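Local coordinates for nucleoside-triphosphatase THEP1 (Aquifex aeolicus, PDB 1YE8), which hydrolyses the nucleoside triphosphates ATP, GTP, CTP, TTP and UTP to the corresponding nucleoside diphosphates and phosphate, and has no kinase activity, at residues Lys68-Glu81 with Ile108-Asp120. Residues are numbered along the deposited sequence; the frame is centred on the assembly and turned at random.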
loop_
_atom_site.group_PDB
_atom_site.type_symbol
_atom_site.label_atom_id
_atom_site.label_comp_id
_atom_site.label_asym_id
_atom_site.label_seq_id
_atom_site.Cartn_x
_atom_site.Cartn_y
_atom_site.Cartn_z
ATOM N N LYS A 68 13.736 2.120 -15.153
ATOM C CA LYS A 68 13.355 1.631 -13.832
ATOM C C LYS A 68 12.784 0.235 -14.008
ATOM O O LYS A 68 11.681 0.059 -14.538
ATOM C CB LYS A 68 12.351 2.579 -13.153
ATOM C CG LYS A 68 12.733 4.067 -13.226
ATOM C CD LYS A 68 14.093 4.351 -12.607
ATOM C CE LYS A 68 14.639 5.705 -13.081
ATOM N NZ LYS A 68 16.112 5.696 -13.349
ATOM N N LEU A 69 13.571 -0.756 -13.612
ATOM C CA LEU A 69 13.242 -2.155 -13.866
ATOM C C LEU A 69 13.177 -2.954 -12.578
ATOM O O LEU A 69 14.014 -2.777 -11.695
ATOM C CB LEU A 69 14.307 -2.790 -14.775
ATOM C CG LEU A 69 14.425 -2.247 -16.201
ATOM C CD1 LEU A 69 15.704 -2.758 -16.883
ATOM C CD2 LEU A 69 13.198 -2.595 -17.048
ATOM N N VAL A 70 12.187 -3.832 -12.486
ATOM C CA VAL A 70 12.185 -4.906 -11.488
ATOM C C VAL A 70 12.033 -6.195 -12.286
ATOM O O VAL A 70 10.940 -6.510 -12.770
ATOM C CB VAL A 70 11.050 -4.744 -10.436
ATOM C CG1 VAL A 70 11.031 -5.936 -9.470
ATOM C CG2 VAL A 70 11.187 -3.416 -9.678
ATOM N N GLY A 71 13.144 -6.928 -12.422
ATOM C CA GLY A 71 13.224 -8.056 -13.335
ATOM C C GLY A 71 12.855 -7.633 -14.749
ATOM O O GLY A 71 13.485 -6.739 -15.329
ATOM N N SER A 72 11.834 -8.277 -15.305
ATOM C CA SER A 72 11.409 -7.974 -16.667
ATOM C C SER A 72 10.345 -6.875 -16.731
ATOM O O SER A 72 9.901 -6.505 -17.816
ATOM C CB SER A 72 10.876 -9.233 -17.348
ATOM O OG SER A 72 9.709 -9.684 -16.701
ATOM N N TYR A 73 9.920 -6.365 -15.571
ATOM C CA TYR A 73 8.879 -5.331 -15.523
ATOM C C TYR A 73 9.476 -3.936 -15.620
ATOM O O TYR A 73 10.283 -3.555 -14.782
ATOM C CB TYR A 73 8.093 -5.441 -14.212
ATOM C CG TYR A 73 7.364 -6.749 -14.065
ATOM C CD1 TYR A 73 6.113 -6.932 -14.629
ATOM C CD2 TYR A 73 7.953 -7.821 -13.399
ATOM C CE1 TYR A 73 5.442 -8.155 -14.528
ATOM C CE2 TYR A 73 7.294 -9.035 -13.284
ATOM C CZ TYR A 73 6.044 -9.194 -13.853
ATOM O OH TYR A 73 5.384 -10.398 -13.748
ATOM N N GLY A 74 9.057 -3.178 -16.630
ATOM C CA GLY A 74 9.414 -1.774 -16.761
ATOM C C GLY A 74 8.411 -0.930 -16.002
ATOM O O GLY A 74 7.206 -1.113 -16.160
ATOM N N VAL A 75 8.913 -0.042 -15.150
ATOM C CA VAL A 75 8.065 0.806 -14.318
ATOM C C VAL A 75 7.980 2.221 -14.883
ATOM O O VAL A 75 9.008 2.886 -15.124
ATOM C CB VAL A 75 8.578 0.878 -12.866
ATOM C CG1 VAL A 75 7.689 1.791 -12.016
ATOM C CG2 VAL A 75 8.642 -0.518 -12.249
ATOM N N ASN A 76 6.747 2.671 -15.100
ATOM C CA ASN A 76 6.509 4.044 -15.511
ATOM C C ASN A 76 6.107 4.861 -14.288
ATOM O O ASN A 76 4.955 4.780 -13.791
ATOM C CB ASN A 76 5.450 4.107 -16.603
ATOM C CG ASN A 76 5.330 5.487 -17.207
ATOM O OD1 ASN A 76 5.307 6.485 -16.483
ATOM N ND2 ASN A 76 5.247 5.555 -18.548
ATOM N N VAL A 77 7.092 5.588 -13.769
ATOM C CA VAL A 77 6.936 6.343 -12.534
ATOM C C VAL A 77 5.820 7.379 -12.675
ATOM O O VAL A 77 5.052 7.602 -11.738
ATOM C CB VAL A 77 8.271 6.995 -12.128
ATOM C CG1 VAL A 77 8.069 8.053 -11.031
ATOM C CG2 VAL A 77 9.262 5.925 -11.711
ATOM N N GLN A 78 5.740 8.011 -13.846
ATOM C CA GLN A 78 4.742 9.038 -14.120
ATOM C C GLN A 78 3.327 8.445 -14.101
ATOM O O GLN A 78 2.409 9.039 -13.518
ATOM C CB GLN A 78 5.053 9.737 -15.453
ATOM C CG GLN A 78 6.297 10.661 -15.395
ATOM C CD GLN A 78 7.630 9.916 -15.161
ATOM O OE1 GLN A 78 8.440 10.345 -14.329
ATOM N NE2 GLN A 78 7.850 8.798 -15.882
ATOM N N TYR A 79 3.147 7.259 -14.687
ATOM C CA TYR A 79 1.841 6.617 -14.657
ATOM C C TYR A 79 1.425 6.276 -13.233
ATOM O O TYR A 79 0.269 6.438 -12.870
ATOM C CB TYR A 79 1.837 5.325 -15.479
ATOM C CG TYR A 79 1.914 5.505 -16.988
ATOM C CD1 TYR A 79 1.922 6.769 -17.581
ATOM C CD2 TYR A 79 1.935 4.387 -17.811
ATOM C CE1 TYR A 79 1.972 6.909 -18.980
ATOM C CE2 TYR A 79 1.977 4.511 -19.197
ATOM C CZ TYR A 79 2.001 5.768 -19.769
ATOM O OH TYR A 79 2.053 5.854 -21.159
ATOM N N PHE A 80 2.382 5.796 -12.442
ATOM C CA PHE A 80 2.105 5.480 -11.051
ATOM C C PHE A 80 1.696 6.742 -10.293
ATOM O O PHE A 80 0.669 6.772 -9.602
ATOM C CB PHE A 80 3.330 4.823 -10.403
ATOM C CG PHE A 80 3.193 4.629 -8.922
ATOM C CD1 PHE A 80 2.340 3.658 -8.432
ATOM C CD2 PHE A 80 3.916 5.406 -8.026
ATOM C CE1 PHE A 80 2.175 3.466 -7.048
ATOM C CE2 PHE A 80 3.782 5.224 -6.643
ATOM C CZ PHE A 80 2.908 4.243 -6.160
ATOM N N GLU A 81 2.499 7.795 -10.431
ATOM C CA GLU A 81 2.284 9.040 -9.696
ATOM C C GLU A 81 0.975 9.707 -10.054
ATOM O O GLU A 81 0.340 10.310 -9.196
ATOM C CB GLU A 81 3.437 10.018 -9.951
ATOM C CG GLU A 81 4.719 9.630 -9.240
ATOM C CD GLU A 81 5.907 10.541 -9.537
ATOM O OE1 GLU A 81 5.854 11.360 -10.482
ATOM O OE2 GLU A 81 6.919 10.407 -8.834
ATOM N N ILE A 108 4.022 -0.513 -0.496
ATOM C CA ILE A 108 5.281 0.194 -0.362
ATOM C C ILE A 108 6.363 -0.797 -0.782
ATOM O O ILE A 108 7.048 -1.410 0.054
ATOM C CB ILE A 108 5.478 0.750 1.064
ATOM C CG1 ILE A 108 4.253 1.584 1.483
ATOM C CG2 ILE A 108 6.784 1.585 1.161
ATOM C CD1 ILE A 108 4.231 1.957 2.910
ATOM N N GLY A 109 6.523 -0.953 -2.095
ATOM C CA GLY A 109 7.403 -1.957 -2.667
ATOM C C GLY A 109 8.375 -1.365 -3.666
ATOM O O GLY A 109 8.340 -0.165 -3.953
ATOM N N LYS A 110 9.259 -2.213 -4.184
ATOM C CA LYS A 110 10.312 -1.765 -5.071
ATOM C C LYS A 110 9.802 -0.974 -6.288
ATOM O O LYS A 110 10.378 0.049 -6.637
ATOM C CB LYS A 110 11.160 -2.951 -5.533
ATOM C CG LYS A 110 12.437 -2.507 -6.236
ATOM C CD LYS A 110 13.520 -2.162 -5.224
ATOM C CE LYS A 110 14.858 -1.924 -5.893
ATOM N NZ LYS A 110 14.770 -0.819 -6.893
HETATM N N MSE A 111 8.728 -1.440 -6.920
HETATM C CA MSE A 111 8.214 -0.755 -8.106
HETATM C C MSE A 111 7.701 0.635 -7.779
HETATM O O MSE A 111 8.003 1.598 -8.492
HETATM C CB MSE A 111 7.134 -1.578 -8.777
HETATM C CG MSE A 111 7.651 -2.912 -9.232
HETATM SE SE MSE A 111 6.288 -3.981 -10.042
HETATM C CE MSE A 111 4.831 -3.681 -8.817
ATOM N N GLU A 112 7.011 0.767 -6.656
ATOM C CA GLU A 112 6.447 2.050 -6.258
ATOM C C GLU A 112 7.529 3.025 -5.783
ATOM O O GLU A 112 7.425 4.240 -5.987
ATOM C CB GLU A 112 5.403 1.833 -5.155
ATOM C CG GLU A 112 4.218 1.007 -5.633
ATOM C CD GLU A 112 4.375 -0.503 -5.495
ATOM O OE1 GLU A 112 5.440 -1.037 -5.101
ATOM O OE2 GLU A 112 3.368 -1.201 -5.768
ATOM N N LEU A 113 8.569 2.482 -5.157
ATOM C CA LEU A 113 9.598 3.291 -4.503
ATOM C C LEU A 113 10.551 3.971 -5.490
ATOM O O LEU A 113 11.368 4.778 -5.075
ATOM C CB LEU A 113 10.347 2.470 -3.435
ATOM C CG LEU A 113 9.476 2.192 -2.194
ATOM C CD1 LEU A 113 10.119 1.125 -1.330
ATOM C CD2 LEU A 113 9.229 3.433 -1.362
ATOM N N PHE A 114 10.424 3.686 -6.791
ATOM C CA PHE A 114 11.142 4.475 -7.792
ATOM C C PHE A 114 10.658 5.923 -7.820
ATOM O O PHE A 114 11.364 6.794 -8.322
ATOM C CB PHE A 114 10.982 3.868 -9.182
ATOM C CG PHE A 114 11.835 2.666 -9.436
ATOM C CD1 PHE A 114 13.225 2.765 -9.474
ATOM C CD2 PHE A 114 11.250 1.439 -9.692
ATOM C CE1 PHE A 114 14.010 1.629 -9.745
ATOM C CE2 PHE A 114 12.033 0.312 -9.960
ATOM C CZ PHE A 114 13.403 0.412 -9.979
ATOM N N SER A 115 9.482 6.197 -7.264
ATOM C CA SER A 115 8.949 7.564 -7.237
ATOM C C SER A 115 9.411 8.317 -5.998
ATOM O O SER A 115 9.065 7.935 -4.872
ATOM C CB SER A 115 7.417 7.519 -7.285
ATOM O OG SER A 115 6.850 8.731 -6.824
ATOM N N LYS A 116 10.176 9.387 -6.203
ATOM C CA LYS A 116 10.639 10.236 -5.110
ATOM C C LYS A 116 9.447 10.868 -4.408
ATOM O O LYS A 116 9.388 10.931 -3.183
ATOM C CB LYS A 116 11.606 11.316 -5.623
ATOM C CG LYS A 116 11.988 12.342 -4.556
ATOM C CD LYS A 116 13.305 13.061 -4.872
ATOM C CE LYS A 116 13.476 14.326 -4.035
ATOM N NZ LYS A 116 13.296 14.090 -2.564
ATOM N N LYS A 117 8.480 11.339 -5.188
ATOM C CA LYS A 117 7.298 11.934 -4.600
ATOM C C LYS A 117 6.601 10.937 -3.663
ATOM O O LYS A 117 6.164 11.304 -2.571
ATOM C CB LYS A 117 6.315 12.394 -5.682
ATOM C CG LYS A 117 6.774 13.608 -6.478
ATOM C CD LYS A 117 5.744 13.935 -7.538
ATOM C CE LYS A 117 6.221 14.988 -8.519
ATOM N NZ LYS A 117 5.141 15.305 -9.499
ATOM N N PHE A 118 6.513 9.677 -4.090
ATOM C CA PHE A 118 5.907 8.642 -3.264
ATOM C C PHE A 118 6.738 8.389 -2.002
ATOM O O PHE A 118 6.182 8.302 -0.909
ATOM C CB PHE A 118 5.753 7.361 -4.076
ATOM C CG PHE A 118 5.121 6.209 -3.322
ATOM C CD1 PHE A 118 3.773 6.230 -2.940
ATOM C CD2 PHE A 118 5.887 5.087 -3.025
ATOM C CE1 PHE A 118 3.185 5.135 -2.268
ATOM C CE2 PHE A 118 5.313 3.995 -2.350
ATOM C CZ PHE A 118 3.967 4.021 -1.969
ATOM N N ARG A 119 8.049 8.249 -2.151
ATOM C CA ARG A 119 8.898 8.047 -0.967
ATOM C C ARG A 119 8.702 9.148 0.079
ATOM O O ARG A 119 8.531 8.870 1.276
ATOM C CB ARG A 119 10.377 7.986 -1.346
ATOM C CG ARG A 119 10.767 6.818 -2.225
ATOM C CD ARG A 119 12.265 6.595 -2.342
ATOM N NE ARG A 119 13.017 7.744 -2.844
ATOM C CZ ARG A 119 13.268 8.002 -4.119
ATOM N NH1 ARG A 119 12.787 7.221 -5.071
ATOM N NH2 ARG A 119 14.012 9.056 -4.457
ATOM N N ASP A 120 8.711 10.399 -0.369
ATOM C CA ASP A 120 8.626 11.528 0.551
ATOM C C ASP A 120 7.259 11.566 1.233
ATOM O O ASP A 120 7.158 11.817 2.433
ATOM C CB ASP A 120 8.912 12.849 -0.172
ATOM C CG ASP A 120 10.344 12.947 -0.694
ATOM O OD1 ASP A 120 11.230 12.198 -0.221
ATOM O OD2 ASP A 120 10.657 13.730 -1.607
HETATM O O HOH W 1 14.718 -2.724 -9.073
HETATM O O HOH W 2 9.190 11.749 -8.183
HETATM O O HOH W 3 4.156 12.950 -11.753
#
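Phe114 lies against the hairpin of strands 69-70 and 73-75, one face under Lys68 and its rim against the valines. Phe114 CB touches Val77 CG2 at 3.7 Å. Chi1 of -77° sets CG anti to the carbonyl carbon and swings the ring from there toward the hairpin. Lys68 CB stands over the centre of the Phe114 ring, 3.6 Å from its centroid and almost on the normal, in a CH-pi contact; Lys68 CD carries the cover on to CD1. On the other flank CD2 nears Val75 CG2 and CE2 meets Val70 CG2; at the tip, Phe114 CZ approaches Leu69 O near the ring plane at 3.7 Å. Water links that same carbonyl to Lys110 NZ. Val70 CG2 also presses on CG of selenomethionine Met111, whose CB and CG rest on Val75.

Further along, with CG anti to the backbone N (chi1 172°), the Phe80 ring is carried from helix 77-97 in between Glu112 and Phe118. Glu112 passes over one face of the Phe80 ring at about a right angle, its CG against CE1 and CZ, and the ring's edge points at the face of Phe118 in a T-shaped pair, planes at 84°. Phe59 of strand 56-61 meets the Phe80 ring too.

Polar chemistry gathers at the start of helix 116-126. Ser115 OG, the N-cap, accepts from Phe118 N and donates to the anti lone pair of Glu81 OE2 at 2.6 Å. Waters bridge OE2 to Lys117 N and OE1, more weakly, to Lys117 NZ, which stays 4.1 Å from Glu81 OE1, beyond a salt bridge.

The contact thus joins the antiparallel sheet and the first turn of helix 77-97 to segment 108-120, which follows strand 102-105 of the RecA-like core; its Ile108 and Gly109 are predicted to belong to the ATP site. The Glu81 carboxylate beside the N-terminus of helix 116-126, linked to it through Ser115 and water, is probably stabilised as the anion.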